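Local coordinates for protein neurotoxin (Clostridium botulinum, PDB 2QN0) that cleaves neuronal SNARE proteins as the zinc-dependent light-chain protease of botulinum neurotoxin type C1, at residues K92-I97 / E105-L110; N98-G103 / D394-F399; K35-T40 / T85-I90. All coordinates share one frame; numbering follows the deposited sequence.

Contact 1: K92-I97 / E105-L110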
loop_
_atom_site.group_PDB
_atom_site.type_symbol
_atom_site.label_atom_id
_atom_site.label_comp_id
_atom_site.label_asym_id
_atom_site.label_seq_id
_atom_site.Cartn_x
_atom_site.Cartn_y
_atom_site.Cartn_z
ATOM N N LYS A 92 -6.254 11.119 -8.259
ATOM C CA LYS A 92 -6.221 10.841 -9.688
ATOM C C LYS A 92 -5.710 9.427 -9.952
ATOM O O LYS A 92 -6.226 8.723 -10.820
ATOM C CB LYS A 92 -5.338 11.858 -10.418
ATOM C CG LYS A 92 -5.374 11.720 -11.935
ATOM C CD LYS A 92 -4.651 12.877 -12.611
ATOM C CE LYS A 92 -4.801 12.813 -14.123
ATOM N NZ LYS A 92 -4.174 13.999 -14.774
ATOM N N LEU A 93 -4.702 9.007 -9.195
ATOM C CA LEU A 93 -4.156 7.668 -9.382
ATOM C C LEU A 93 -5.190 6.599 -9.033
ATOM O O LEU A 93 -5.284 5.580 -9.716
ATOM C CB LEU A 93 -2.883 7.496 -8.546
ATOM C CG LEU A 93 -1.745 8.410 -9.015
ATOM C CD1 LEU A 93 -0.555 8.273 -8.083
ATOM C CD2 LEU A 93 -1.349 8.050 -10.448
ATOM N N PHE A 94 -5.976 6.823 -7.982
ATOM C CA PHE A 94 -6.995 5.841 -7.631
ATOM C C PHE A 94 -8.033 5.744 -8.742
ATOM O O PHE A 94 -8.540 4.666 -9.028
ATOM C CB PHE A 94 -7.671 6.183 -6.301
ATOM C CG PHE A 94 -7.044 5.496 -5.115
ATOM C CD1 PHE A 94 -5.881 5.989 -4.539
ATOM C CD2 PHE A 94 -7.599 4.325 -4.605
ATOM C CE1 PHE A 94 -5.274 5.329 -3.472
ATOM C CE2 PHE A 94 -7.001 3.654 -3.539
ATOM C CZ PHE A 94 -5.834 4.159 -2.971
ATOM N N LYS A 95 -8.348 6.871 -9.376
ATOM C CA LYS A 95 -9.312 6.850 -10.473
ATOM C C LYS A 95 -8.768 6.009 -11.632
ATOM O O LYS A 95 -9.509 5.259 -12.272
ATOM C CB LYS A 95 -9.605 8.275 -10.955
ATOM C CG LYS A 95 -10.396 9.122 -9.963
ATOM C CD LYS A 95 -10.605 10.525 -10.529
ATOM C CE LYS A 95 -11.345 11.435 -9.568
ATOM N NZ LYS A 95 -11.504 12.798 -10.165
ATOM N N ARG A 96 -7.472 6.128 -11.900
ATOM C CA ARG A 96 -6.867 5.363 -12.984
ATOM C C ARG A 96 -6.838 3.884 -12.609
ATOM O O ARG A 96 -7.114 3.020 -13.437
ATOM C CB ARG A 96 -5.450 5.874 -13.282
ATOM C CG ARG A 96 -4.740 5.129 -14.412
ATOM C CD ARG A 96 -3.622 5.982 -15.001
ATOM N NE ARG A 96 -2.595 5.196 -15.688
ATOM C CZ ARG A 96 -2.807 4.417 -16.745
ATOM N NH1 ARG A 96 -4.023 4.299 -17.264
ATOM N NH2 ARG A 96 -1.791 3.755 -17.289
ATOM N N ILE A 97 -6.515 3.594 -11.356
ATOM C CA ILE A 97 -6.493 2.209 -10.901
ATOM C C ILE A 97 -7.900 1.632 -11.066
ATOM O O ILE A 97 -8.079 0.501 -11.519
ATOM C CB ILE A 97 -6.064 2.124 -9.414
ATOM C CG1 ILE A 97 -4.584 2.497 -9.284
ATOM C CG2 ILE A 97 -6.309 0.712 -8.869
ATOM C CD1 ILE A 97 -4.107 2.670 -7.849
ATOM N N GLU A 105 -11.563 -4.098 -8.238
ATOM C CA GLU A 105 -11.691 -5.159 -7.240
ATOM C C GLU A 105 -10.694 -4.944 -6.103
ATOM O O GLU A 105 -11.018 -5.155 -4.934
ATOM C CB GLU A 105 -11.469 -6.530 -7.889
ATOM C CG GLU A 105 -11.671 -7.722 -6.956
ATOM C CD GLU A 105 -13.073 -7.787 -6.360
ATOM O OE1 GLU A 105 -14.044 -7.435 -7.064
ATOM O OE2 GLU A 105 -13.206 -8.207 -5.189
ATOM N N LEU A 106 -9.478 -4.528 -6.450
ATOM C CA LEU A 106 -8.446 -4.264 -5.449
ATOM C C LEU A 106 -8.938 -3.181 -4.489
ATOM O O LEU A 106 -8.868 -3.331 -3.266
ATOM C CB LEU A 106 -7.156 -3.803 -6.137
ATOM C CG LEU A 106 -5.989 -3.359 -5.251
ATOM C CD1 LEU A 106 -5.506 -4.533 -4.394
ATOM C CD2 LEU A 106 -4.862 -2.840 -6.130
ATOM N N ILE A 107 -9.446 -2.088 -5.049
ATOM C CA ILE A 107 -9.951 -0.988 -4.232
ATOM C C ILE A 107 -11.167 -1.422 -3.416
ATOM O O ILE A 107 -11.300 -1.075 -2.240
ATOM C CB ILE A 107 -10.324 0.225 -5.118
ATOM C CG1 ILE A 107 -9.063 0.764 -5.800
ATOM C CG2 ILE A 107 -10.973 1.318 -4.272
ATOM C CD1 ILE A 107 -9.324 1.826 -6.863
ATOM N N TYR A 108 -12.057 -2.185 -4.041
ATOM C CA TYR A 108 -13.251 -2.657 -3.355
ATOM C C TYR A 108 -12.878 -3.466 -2.115
ATOM O O TYR A 108 -13.390 -3.226 -1.021
ATOM C CB TYR A 108 -14.091 -3.529 -4.291
ATOM C CG TYR A 108 -15.270 -4.175 -3.602
ATOM C CD1 TYR A 108 -16.412 -3.438 -3.290
ATOM C CD2 TYR A 108 -15.222 -5.513 -3.209
ATOM C CE1 TYR A 108 -17.480 -4.019 -2.601
ATOM C CE2 TYR A 108 -16.280 -6.101 -2.519
ATOM C CZ TYR A 108 -17.403 -5.348 -2.219
ATOM O OH TYR A 108 -18.445 -5.924 -1.528
ATOM N N ARG A 109 -11.981 -4.430 -2.284
ATOM C CA ARG A 109 -11.582 -5.264 -1.158
ATOM C C ARG A 109 -10.916 -4.473 -0.041
ATOM O O ARG A 109 -11.284 -4.603 1.125
ATOM C CB ARG A 109 -10.660 -6.389 -1.637
ATOM C CG ARG A 109 -11.337 -7.307 -2.644
ATOM C CD ARG A 109 -10.509 -8.539 -2.949
ATOM N NE ARG A 109 -11.096 -9.294 -4.053
ATOM C CZ ARG A 109 -10.715 -10.513 -4.419
ATOM N NH1 ARG A 109 -9.743 -11.134 -3.767
ATOM N NH2 ARG A 109 -11.302 -11.104 -5.451
ATOM N N LEU A 110 -9.936 -3.648 -0.391
ATOM C CA LEU A 110 -9.241 -2.853 0.615
ATOM C C LEU A 110 -10.137 -1.843 1.333
ATOM O O LEU A 110 -9.904 -1.520 2.496
ATOM C CB LEU A 110 -8.063 -2.111 -0.020
ATOM C CG LEU A 110 -6.853 -2.970 -0.396
ATOM C CD1 LEU A 110 -5.818 -2.111 -1.113
ATOM C CD2 LEU A 110 -6.253 -3.584 0.865
#

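Contact 2: N98-G103 / D394-F399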
loop_
_atom_site.group_PDB
_atom_site.type_symbol
_atom_site.label_atom_id
_atom_site.label_comp_id
_atom_site.label_asym_id
_atom_site.label_seq_id
_atom_site.Cartn_x
_atom_site.Cartn_y
_atom_site.Cartn_z
ATOM N N ASN A 98 -8.893 2.445 -10.718
ATOM C CA ASN A 98 -10.299 2.059 -10.781
ATOM C C ASN A 98 -10.847 1.914 -12.201
ATOM O O ASN A 98 -11.972 1.448 -12.386
ATOM C CB ASN A 98 -11.130 3.093 -10.007
ATOM C CG ASN A 98 -12.505 2.581 -9.626
ATOM O OD1 ASN A 98 -12.666 1.421 -9.245
ATOM N ND2 ASN A 98 -13.503 3.457 -9.695
ATOM N N SER A 99 -10.056 2.300 -13.200
ATOM C CA SER A 99 -10.502 2.222 -14.589
ATOM C C SER A 99 -10.466 0.812 -15.185
ATOM O O SER A 99 -11.036 0.580 -16.250
ATOM C CB SER A 99 -9.688 3.182 -15.471
ATOM O OG SER A 99 -8.362 2.717 -15.678
ATOM N N ARG A 100 -9.785 -0.121 -14.516
ATOM C CA ARG A 100 -9.727 -1.511 -14.979
ATOM C C ARG A 100 -10.380 -2.384 -13.912
ATOM O O ARG A 100 -10.307 -2.079 -12.723
ATOM C CB ARG A 100 -8.282 -1.980 -15.199
ATOM C CG ARG A 100 -7.457 -1.098 -16.123
ATOM C CD ARG A 100 -8.160 -0.812 -17.423
ATOM N NE ARG A 100 -7.488 0.246 -18.171
ATOM C CZ ARG A 100 -6.429 0.066 -18.951
ATOM N NH1 ARG A 100 -5.907 -1.145 -19.100
ATOM N NH2 ARG A 100 -5.894 1.103 -19.586
ATOM N N GLU A 101 -11.002 -3.479 -14.334
ATOM C CA GLU A 101 -11.690 -4.358 -13.398
ATOM C C GLU A 101 -10.851 -4.862 -12.228
ATOM O O GLU A 101 -11.333 -4.904 -11.097
ATOM C CB GLU A 101 -12.289 -5.555 -14.140
ATOM C CG GLU A 101 -13.283 -5.166 -15.221
ATOM C CD GLU A 101 -14.092 -6.346 -15.721
ATOM O OE1 GLU A 101 -13.486 -7.377 -16.083
ATOM O OE2 GLU A 101 -15.337 -6.240 -15.755
ATOM N N ILE A 102 -9.607 -5.250 -12.483
ATOM C CA ILE A 102 -8.784 -5.762 -11.395
ATOM C C ILE A 102 -8.501 -4.673 -10.364
ATOM O O ILE A 102 -8.464 -4.943 -9.163
ATOM C CB ILE A 102 -7.459 -6.373 -11.920
ATOM C CG1 ILE A 102 -6.805 -7.198 -10.805
ATOM C CG2 ILE A 102 -6.516 -5.278 -12.415
ATOM C CD1 ILE A 102 -5.676 -8.091 -11.285
ATOM N N GLY A 103 -8.328 -3.440 -10.835
ATOM C CA GLY A 103 -8.073 -2.332 -9.931
ATOM C C GLY A 103 -9.318 -1.993 -9.133
ATOM O O GLY A 103 -9.241 -1.632 -7.960
ATOM N N ASP A 394 -3.017 11.020 -18.166
ATOM C CA ASP A 394 -4.461 10.948 -17.984
ATOM C C ASP A 394 -4.906 9.590 -17.456
ATOM O O ASP A 394 -4.140 8.624 -17.454
ATOM C CB ASP A 394 -5.223 11.308 -19.274
ATOM C CG ASP A 394 -4.950 10.358 -20.428
ATOM O OD1 ASP A 394 -4.759 9.146 -20.206
ATOM O OD2 ASP A 394 -4.957 10.834 -21.583
ATOM N N ILE A 395 -6.149 9.530 -16.996
ATOM C CA ILE A 395 -6.718 8.314 -16.427
ATOM C C ILE A 395 -6.716 7.096 -17.345
ATOM O O ILE A 395 -6.366 5.994 -16.921
ATOM C CB ILE A 395 -8.168 8.576 -15.940
ATOM C CG1 ILE A 395 -8.145 9.565 -14.774
ATOM C CG2 ILE A 395 -8.835 7.271 -15.527
ATOM C CD1 ILE A 395 -9.518 10.021 -14.321
ATOM N N GLN A 396 -7.092 7.288 -18.603
ATOM C CA GLN A 396 -7.158 6.174 -19.538
ATOM C C GLN A 396 -5.826 5.580 -19.994
ATOM O O GLN A 396 -5.670 4.357 -20.009
ATOM C CB GLN A 396 -7.972 6.577 -20.771
ATOM C CG GLN A 396 -8.202 5.448 -21.769
ATOM C CD GLN A 396 -8.936 4.262 -21.160
ATOM O OE1 GLN A 396 -9.925 4.429 -20.442
ATOM N NE2 GLN A 396 -8.462 3.056 -21.455
ATOM N N ASN A 397 -4.872 6.429 -20.362
ATOM C CA ASN A 397 -3.593 5.933 -20.868
ATOM C C ASN A 397 -2.328 6.328 -20.119
ATOM O O ASN A 397 -1.228 6.043 -20.590
ATOM C CB ASN A 397 -3.423 6.349 -22.332
ATOM C CG ASN A 397 -4.525 5.819 -23.219
ATOM O OD1 ASN A 397 -5.389 6.569 -23.674
ATOM N ND2 ASN A 397 -4.509 4.513 -23.464
ATOM N N GLY A 398 -2.467 6.967 -18.965
ATOM C CA GLY A 398 -1.282 7.380 -18.236
ATOM C C GLY A 398 -0.451 8.321 -19.094
ATOM O O GLY A 398 -0.970 9.318 -19.598
ATOM N N PHE A 399 0.829 8.003 -19.277
ATOM C CA PHE A 399 1.730 8.835 -20.082
ATOM C C PHE A 399 1.639 8.561 -21.584
ATOM O O PHE A 399 1.971 9.425 -22.396
ATOM C CB PHE A 399 3.192 8.605 -19.673
ATOM C CG PHE A 399 3.541 9.097 -18.298
ATOM C CD1 PHE A 399 3.564 10.459 -18.010
ATOM C CD2 PHE A 399 3.894 8.194 -17.295
ATOM C CE1 PHE A 399 3.935 10.919 -16.745
ATOM C CE2 PHE A 399 4.267 8.641 -16.028
ATOM C CZ PHE A 399 4.290 10.007 -15.750
#

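Contact 3: K35-T40 / T85-I90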
loop_
_atom_site.group_PDB
_atom_site.type_symbol
_atom_site.label_atom_id
_atom_site.label_comp_id
_atom_site.label_asym_id
_atom_site.label_seq_id
_atom_site.Cartn_x
_atom_site.Cartn_y
_atom_site.Cartn_z
ATOM N N LYS A 35 -5.050 16.481 9.273
ATOM C CA LYS A 35 -6.249 16.481 8.443
ATOM C C LYS A 35 -6.223 15.258 7.526
ATOM O O LYS A 35 -5.222 14.998 6.858
ATOM C CB LYS A 35 -6.326 17.769 7.617
ATOM C CG LYS A 35 -7.694 18.018 6.994
ATOM C CD LYS A 35 -7.793 19.433 6.441
ATOM C CE LYS A 35 -9.182 19.716 5.887
ATOM N NZ LYS A 35 -9.293 21.124 5.411
ATOM N N ALA A 36 -7.329 14.517 7.508
ATOM C CA ALA A 36 -7.448 13.300 6.707
ATOM C C ALA A 36 -8.660 13.332 5.777
ATOM O O ALA A 36 -9.670 13.971 6.078
ATOM C CB ALA A 36 -7.534 12.091 7.634
ATOM N N PHE A 37 -8.559 12.614 4.660
ATOM C CA PHE A 37 -9.616 12.569 3.651
ATOM C C PHE A 37 -9.946 11.128 3.262
ATOM O O PHE A 37 -9.044 10.323 3.031
ATOM C CB PHE A 37 -9.156 13.327 2.406
ATOM C CG PHE A 37 -8.640 14.710 2.698
ATOM C CD1 PHE A 37 -9.449 15.825 2.495
ATOM C CD2 PHE A 37 -7.361 14.891 3.212
ATOM C CE1 PHE A 37 -8.988 17.106 2.804
ATOM C CE2 PHE A 37 -6.888 16.166 3.526
ATOM C CZ PHE A 37 -7.709 17.278 3.320
ATOM N N ARG A 38 -11.234 10.810 3.177
ATOM C CA ARG A 38 -11.657 9.456 2.817
ATOM C C ARG A 38 -11.711 9.296 1.298
ATOM O O ARG A 38 -12.563 9.888 0.632
ATOM C CB ARG A 38 -13.038 9.152 3.419
ATOM C CG ARG A 38 -13.493 7.693 3.269
ATOM C CD ARG A 38 -15.021 7.559 3.366
ATOM N NE ARG A 38 -15.563 8.020 4.645
ATOM C CZ ARG A 38 -15.635 7.279 5.749
ATOM N NH1 ARG A 38 -15.201 6.025 5.744
ATOM N NH2 ARG A 38 -16.151 7.793 6.860
ATOM N N ILE A 39 -10.793 8.504 0.748
ATOM C CA ILE A 39 -10.757 8.266 -0.693
ATOM C C ILE A 39 -12.027 7.514 -1.080
ATOM O O ILE A 39 -12.747 7.904 -2.001
ATOM C CB ILE A 39 -9.511 7.429 -1.088
ATOM C CG1 ILE A 39 -8.241 8.206 -0.735
ATOM C CG2 ILE A 39 -9.554 7.091 -2.577
ATOM C CD1 ILE A 39 -6.949 7.473 -1.055
ATOM N N THR A 40 -12.289 6.426 -0.366
ATOM C CA THR A 40 -13.485 5.622 -0.576
ATOM C C THR A 40 -13.531 4.564 0.519
ATOM O O THR A 40 -12.498 4.039 0.926
ATOM C CB THR A 40 -13.500 4.944 -1.968
ATOM O OG1 THR A 40 -14.755 4.275 -2.153
ATOM C CG2 THR A 40 -12.371 3.932 -2.099
ATOM N N THR A 85 -1.692 19.427 -3.736
ATOM C CA THR A 85 -1.237 18.777 -4.955
ATOM C C THR A 85 -1.075 17.274 -4.733
ATOM O O THR A 85 -1.514 16.470 -5.554
ATOM C CB THR A 85 0.092 19.388 -5.428
ATOM O OG1 THR A 85 -0.139 20.743 -5.839
ATOM C CG2 THR A 85 0.665 18.604 -6.597
ATOM N N PHE A 86 -0.453 16.904 -3.618
ATOM C CA PHE A 86 -0.248 15.491 -3.287
ATOM C C PHE A 86 -1.596 14.787 -3.188
ATOM O O PHE A 86 -1.797 13.713 -3.761
ATOM C CB PHE A 86 0.489 15.362 -1.954
ATOM C CG PHE A 86 0.707 13.939 -1.515
ATOM C CD1 PHE A 86 1.760 13.189 -2.031
ATOM C CD2 PHE A 86 -0.148 13.349 -0.592
ATOM C CE1 PHE A 86 1.962 11.866 -1.631
ATOM C CE2 PHE A 86 0.044 12.022 -0.184
ATOM C CZ PHE A 86 1.102 11.284 -0.707
ATOM N N LEU A 87 -2.523 15.397 -2.455
ATOM C CA LEU A 87 -3.854 14.825 -2.282
ATOM C C LEU A 87 -4.517 14.563 -3.629
ATOM O O LEU A 87 -5.073 13.490 -3.863
ATOM C CB LEU A 87 -4.725 15.769 -1.448
ATOM C CG LEU A 87 -6.186 15.379 -1.225
ATOM C CD1 LEU A 87 -6.275 14.047 -0.486
ATOM C CD2 LEU A 87 -6.873 16.478 -0.424
ATOM N N LYS A 88 -4.459 15.544 -4.521
ATOM C CA LYS A 88 -5.066 15.393 -5.834
ATOM C C LYS A 88 -4.361 14.347 -6.694
ATOM O O LYS A 88 -4.997 13.689 -7.519
ATOM C CB LYS A 88 -5.114 16.754 -6.540
ATOM C CG LYS A 88 -6.190 17.657 -5.938
ATOM C CD LYS A 88 -6.067 19.115 -6.354
ATOM C CE LYS A 88 -7.171 19.936 -5.685
ATOM N NZ LYS A 88 -7.005 21.402 -5.900
ATOM N N GLU A 89 -3.056 14.186 -6.501
ATOM C CA GLU A 89 -2.314 13.185 -7.264
ATOM C C GLU A 89 -2.784 11.791 -6.846
ATOM O O GLU A 89 -3.037 10.932 -7.688
ATOM C CB GLU A 89 -0.805 13.329 -7.019
ATOM C CG GLU A 89 -0.211 14.626 -7.580
ATOM C CD GLU A 89 1.246 14.832 -7.203
ATOM O OE1 GLU A 89 1.664 14.337 -6.136
ATOM O OE2 GLU A 89 1.973 15.511 -7.964
ATOM N N ILE A 90 -2.904 11.572 -5.541
ATOM C CA ILE A 90 -3.348 10.278 -5.036
ATOM C C ILE A 90 -4.753 9.967 -5.553
ATOM O O ILE A 90 -5.032 8.854 -5.998
ATOM C CB ILE A 90 -3.356 10.253 -3.489
ATOM C CG1 ILE A 90 -1.927 10.401 -2.955
ATOM C CG2 ILE A 90 -3.973 8.942 -2.984
ATOM C CD1 ILE A 90 -0.977 9.283 -3.391
#

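Contact 1: K92-I97 / E105-L110
The ring of Phe94 meets the delta methyl of Ile107 near one ortho carbon, with Phe94 CD2 lying 3.8 Å from Ile107 CD1; the CG1 carbon of the same branch follows at 4.0 Å from CD2. The second flat group sits on the far helix: the Arg109 guanidinium has the Glu105 carboxylate at its edge and in its plane. The bond from Arg109 NE to Glu105 OE2 is 2.6 Å long and almost straight (170°), and it uses the anti lone pair of the oxygen. This salt bridge links successive turns of one helix and takes no part in the interface itself; Arg109 NH2 holds a second carboxylate, that of Glu353.

Across the contact, the close approaches of Phe94 and Ile97 fall on the long branch of Ile107. Its outermost bond is extended (chi2 171°), which brings CD1 against both the Phe94 ring and Ile97. Ile107 CD1 also lies 3.7 Å from Phe94 O. The CG2 branch of Ile97 comes up to Ile107 CD1 at 3.8 Å, and both pairs of side chains meet at a slant. Phe94 is turned off the usual staggered position (chi1 -94°), its CB not aimed at the other helix while the ring reaches it. No hydrogen bond links 92-97 to 105-110; the buried join is made by apolar side chains and the Phe94 carbonyl.

Phe94 and Leu110 both also touch Ile43 of a sheet strand. On the zinc side, Ile97 packs on Met228 and Leu106 on Met235, both from helix 223-238, which carries the zinc ligands His229 and His233. The arrangement is a pair of consecutive helices joined by a short linker and laid against the metal-binding HExxH helix of a clan MA zinc protease.

Contact 2: N98-G103 / D394-F399
Arg100 reaches Gln396 with its guanidinium, NH2 donating to the backbone Gln396 O over 3.3 Å. The bond is long and bent at the hydrogen (137°), although the oxygen lies close to the guanidinium plane, at its edge. The side-chain amide of Gln396 is turned almost parallel to that plane, 7° apart, with its NE2 3.7 Å from Arg100 NH2. The Gln396 chain bends at chi2 (59°), folding the amide back towards Arg100 although its CB points away. Beside this pair, Ser99 CB touches the CG2 methyl of Ile395 at 4.2 Å, while the Ser99 hydroxyl bonds to Arg96 O.

The loop that offers the carbonyl contains an Asx motif, in which Asp394 OD1 accepts from Asn397 N at 2.7 Å. Two backbone bonds tie its ends together: Asp394 N to Gly398 O at 3.0 Å and Gly398 N to Asp394 O at 2.8 Å. Further out, Arg96 of helix 80-97 also holds the loop, its NH1 bonding to Ile395 O and weakly to Gln396 O. Arg100 occupies the N-cap position of helix 101-112, and its side chain rests on Tyr367.

Contact 3: K35-T40 / T85-I90
Phe37 and Leu87 form a CH-pi contact. The CD2 methyl of Leu87 stands over one face of the ring, 3.7 Å from the Phe37 centroid and only 2° off the normal, so it is nearly equidistant from all six carbons. The sister methyl, Leu87 CD1, leans on the root of the ring, 3.9 Å from Phe37 CD2. The two side chains cross at about a right angle. With CG of Leu87 anti to its backbone N (chi1 177°), the branched end is presented to Phe37.

A second, purely aliphatic meeting lies one helical turn further on. Ile39 CD1, at the tip of an extended branch, touches the CG2 methyl of Ile90 at 3.8 Å, these chains again crossing roughly perpendicularly. The two branches of Ile90 divide their work: CG2 faces Ile39, while CG1 lies over a face of the Phe86 ring, offset towards its rim, within the same helix.

No hydrogen bond joins 35-40 to 85-90; backbone bonds of Phe37 and Ala36 run instead to neighbouring strands, to Val45 and Leu20 respectively. Past Arg38 the chain turns a corner, and Ile39 and Thr40 together face Ile43 in a classic beta bulge.

Helix 80-97 thus packs on a face of the mixed sheet where strand 34-38 runs between strands 19-23 and 43-46. Leu87 also reaches Val45 of the latter strand, Phe8 touches both Phe37 and Leu87, and Ile39 continues along the helix to Ile91 and Phe94.

Overall arrangement
Contact 3 closes before the others open along the chain, whereas contacts 1 and 2 interleave, the linker after helix 80-97 lying between the two segments of contact 1. Helix 80-97 serves contacts 3 and 1, whose centres are 13 Å apart and which touch through Phe94 and Ile39. Contact 2, its centre 9 Å from that of contact 1, is made from the linker and N-cap leading into helix 101-112, which carries one side of contact 1; Arg96 joins the two. Contacts 2 and 3 stay about 8 Å apart at their nearest atoms. The series runs from the mixed sheet through the buried contact between the two helices to the surface loop 394-399, late in the sequence.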